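Local coordinates for protein beta-1,3-1,4-glucanase (Caldicellulosiruptor sp. F32, PDB 5H4R) that probably hydrolyses mixed-linkage beta-1,3-1,4-glucans such as lichenan, as a glycoside hydrolase family 5 lichenase with a TIM-barrel fold, at residues Lys310-Asp313 with Lys314-Lys318. The protein carries 1 engineered substitution. Sequence-based numbering, arbitrary orientation.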
ATOM      1  N   LYS A 310       7.892  -5.125 -16.335  1.00  8.80           N
ATOM      2  CA  LYS A 310       8.969  -4.158 -16.187  1.00 10.80           C
ATOM      3  C   LYS A 310       9.557  -4.204 -14.779  1.00  8.34           C
ATOM      4  O   LYS A 310      10.777  -4.052 -14.605  1.00 10.03           O
ATOM      5  CB  LYS A 310       8.474  -2.746 -16.512  1.00 11.75           C
ATOM      6  CG  LYS A 310       7.966  -2.553 -17.944  1.00  9.02           C
ATOM      7  CD  LYS A 310       9.034  -2.704 -18.966  1.00 14.98           C
ATOM      8  CE  LYS A 310       9.043  -4.080 -19.647  1.00 28.77           C
ATOM      9  NZ  LYS A 310      10.051  -4.134 -20.778  1.00 23.02           N
ATOM     10  N   LEU A 311       8.701  -4.404 -13.767  1.00  8.63           N
ATOM     11  CA  LEU A 311       9.164  -4.531 -12.385  1.00  7.82           C
ATOM     12  C   LEU A 311       9.969  -5.809 -12.183  1.00  9.20           C
ATOM     13  O   LEU A 311      10.972  -5.811 -11.452  1.00 11.26           O
ATOM     14  CB  LEU A 311       7.977  -4.490 -11.427  1.00  8.99           C
ATOM     15  CG  LEU A 311       7.254  -3.155 -11.280  1.00  8.92           C
ATOM     16  CD1 LEU A 311       6.049  -3.312 -10.390  1.00 11.90           C
ATOM     17  CD2 LEU A 311       8.163  -2.054 -10.732  1.00 11.98           C
ATOM     18  N   TYR A 312       9.545  -6.912 -12.802  1.00  9.57           N
ATOM     19  CA  TYR A 312      10.350  -8.127 -12.757  1.00 11.50           C
ATOM     20  C   TYR A 312      11.719  -7.897 -13.402  1.00 10.83           C
ATOM     21  O   TYR A 312      12.753  -8.300 -12.850  1.00 12.25           O
ATOM     22  CB  TYR A 312       9.603  -9.274 -13.435  1.00 10.25           C
ATOM     23  CG  TYR A 312      10.422 -10.521 -13.539  1.00  9.49           C
ATOM     24  CD1 TYR A 312      10.500 -11.405 -12.480  1.00 10.30           C
ATOM     25  CD2 TYR A 312      11.162 -10.796 -14.684  1.00 11.15           C
ATOM     26  CE1 TYR A 312      11.270 -12.547 -12.561  1.00 11.82           C
ATOM     27  CE2 TYR A 312      11.950 -11.934 -14.778  1.00 17.66           C
ATOM     28  CZ  TYR A 312      12.000 -12.810 -13.709  1.00 14.67           C
ATOM     29  OH  TYR A 312      12.776 -13.958 -13.816  1.00 17.02           O
ATOM     30  N   ASP A 313      11.760  -7.197 -14.545  1.00  9.84           N
ATOM     31  CA  ASP A 313      13.024  -6.979 -15.238  1.00 10.16           C
ATOM     32  C   ASP A 313      13.982  -6.149 -14.397  1.00 12.31           C
ATOM     33  O   ASP A 313      15.177  -6.462 -14.296  1.00 13.09           O
ATOM     34  CB  ASP A 313      12.799  -6.271 -16.577  1.00 12.80           C
ATOM     35  CG  ASP A 313      12.091  -7.124 -17.603  1.00 21.43           C
ATOM     36  OD1 ASP A 313      11.947  -8.346 -17.398  1.00 16.09           O
ATOM     37  OD2 ASP A 313      11.693  -6.548 -18.646  1.00 17.31           O
ATOM     38  N   LYS A 314      13.489  -5.055 -13.808  1.00 11.48           N
ATOM     39  CA  LYS A 314      14.389  -4.117 -13.144  1.00 14.65           C
ATOM     40  C   LYS A 314      14.774  -4.588 -11.747  1.00 11.47           C
ATOM     41  O   LYS A 314      15.919  -4.380 -11.313  1.00 12.96           O
ATOM     42  CB  LYS A 314      13.744  -2.730 -13.050  1.00 10.54           C
ATOM     43  CG  LYS A 314      14.700  -1.698 -12.485  1.00 12.56           C
ATOM     44  CD  LYS A 314      14.202  -0.249 -12.625  1.00 12.79           C
ATOM     45  CE  LYS A 314      15.229   0.710 -12.064  1.00 15.64           C
ATOM     46  NZ  LYS A 314      14.816   2.138 -12.175  1.00 12.79           N
ATOM     47  N   PHE A 315      13.836  -5.208 -11.029  1.00 12.91           N
ATOM     48  CA  PHE A 315      14.026  -5.489  -9.609  1.00 10.03           C
ATOM     49  C   PHE A 315      14.021  -6.982  -9.300  1.00  9.67           C
ATOM     50  O   PHE A 315      15.047  -7.501  -8.873  1.00 10.29           O
ATOM     51  CB  PHE A 315      12.962  -4.773  -8.788  1.00 10.76           C
ATOM     52  CG  PHE A 315      12.994  -3.276  -8.926  1.00  9.10           C
ATOM     53  CD1 PHE A 315      14.102  -2.556  -8.532  1.00 12.66           C
ATOM     54  CD2 PHE A 315      11.906  -2.594  -9.431  1.00 11.54           C
ATOM     55  CE1 PHE A 315      14.136  -1.156  -8.632  1.00 12.05           C
ATOM     56  CE2 PHE A 315      11.951  -1.204  -9.548  1.00 10.27           C
ATOM     57  CZ  PHE A 315      13.066  -0.503  -9.152  1.00 12.63           C
ATOM     58  N   VAL A 316      12.893  -7.680  -9.455  1.00 11.32           N
ATOM     59  CA  VAL A 316      12.803  -9.043  -8.922  1.00 10.45           C
ATOM     60  C   VAL A 316      13.880  -9.935  -9.529  1.00 13.55           C
ATOM     61  O   VAL A 316      14.518 -10.736  -8.829  1.00 13.02           O
ATOM     62  CB  VAL A 316      11.409  -9.632  -9.165  1.00 10.58           C
ATOM     63  CG1 VAL A 316      11.363 -11.063  -8.664  1.00 15.61           C
ATOM     64  CG2 VAL A 316      10.338  -8.777  -8.498  1.00 10.34           C
ATOM     65  N   SER A 317      14.051  -9.860 -10.853  1.00 13.80           N
ATOM     66  CA  SER A 317      15.015 -10.717 -11.537  1.00 11.69           C
ATOM     67  C   SER A 317      16.434 -10.471 -11.055  1.00 11.84           C
ATOM     68  O   SER A 317      17.304 -11.335 -11.228  1.00 14.90           O
ATOM     69  CB  SER A 317      14.938 -10.490 -13.058  1.00 14.87           C
ATOM     70  OG  SER A 317      15.472  -9.223 -13.414  1.00 16.18           O
ATOM     71  N   LYS A 318      16.684  -9.302 -10.466  1.00 12.07           N
ATOM     72  CA  LYS A 318      17.970  -8.929  -9.902  1.00 12.35           C
ATOM     73  C   LYS A 318      18.021  -9.196  -8.402  1.00 12.41           C
ATOM     74  O   LYS A 318      19.024  -8.857  -7.755  1.00 18.07           O
ATOM     75  CB  LYS A 318      18.265  -7.455 -10.178  1.00 16.38           C
ATOM     76  CG  LYS A 318      18.126  -7.047 -11.641  1.00 28.89           C
ATOM     77  CD  LYS A 318      18.901  -7.970 -12.556  1.00 34.05           C
ATOM     78  CE  LYS A 318      18.939  -7.429 -13.974  1.00 47.49           C
ATOM     79  NZ  LYS A 318      19.684  -8.342 -14.892  1.00 61.67           N
TER
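Tyr312 meets Val316 and Ser317 in a local contact within the last turns of helix 298-316, an outer-layer helix of the TIM barrel that leads into strand 322-327; here alpha-helical bonding widens into a pi-type turn. Phe315 N donates to Leu311 O at 3.0 Å, in alpha-helical spacing, and Val316 N adds a weak bond to that same oxygen. Ser317 N then reaches back five residues to Tyr312 O, at 2.8 Å and with an N-H...O angle of 161°. Because Ser317 OG lies between its own backbone N and carbonyl carbon, it is turned back over the helix, 2.9 Å from both Tyr312 O and Asp313 O.

With CG anti to the backbone N (chi1 175°), the Tyr312 ring is swung to where Ser317 CB sits over one face in a CH-pi contact, 3.9 Å from the ring centroid and 20° off the normal, while Val316 CB approaches Tyr312 CD1 obliquely at 3.9 Å. One residue earlier in each segment, Leu311 CD2 lies in the plane of the Phe315 ring at its edge, 4.0 Å from Phe315 CD2.

Tyr312 OH is hydrogen-bonded to Lys34 O, linking the helix to the N-terminal segment. Leu311 and Phe315 pack on helix 247-250 and barrel strand 267-272, and Phe315 and Val316 both touch Val322 of strand 322-327, the barrel strand that follows this helix.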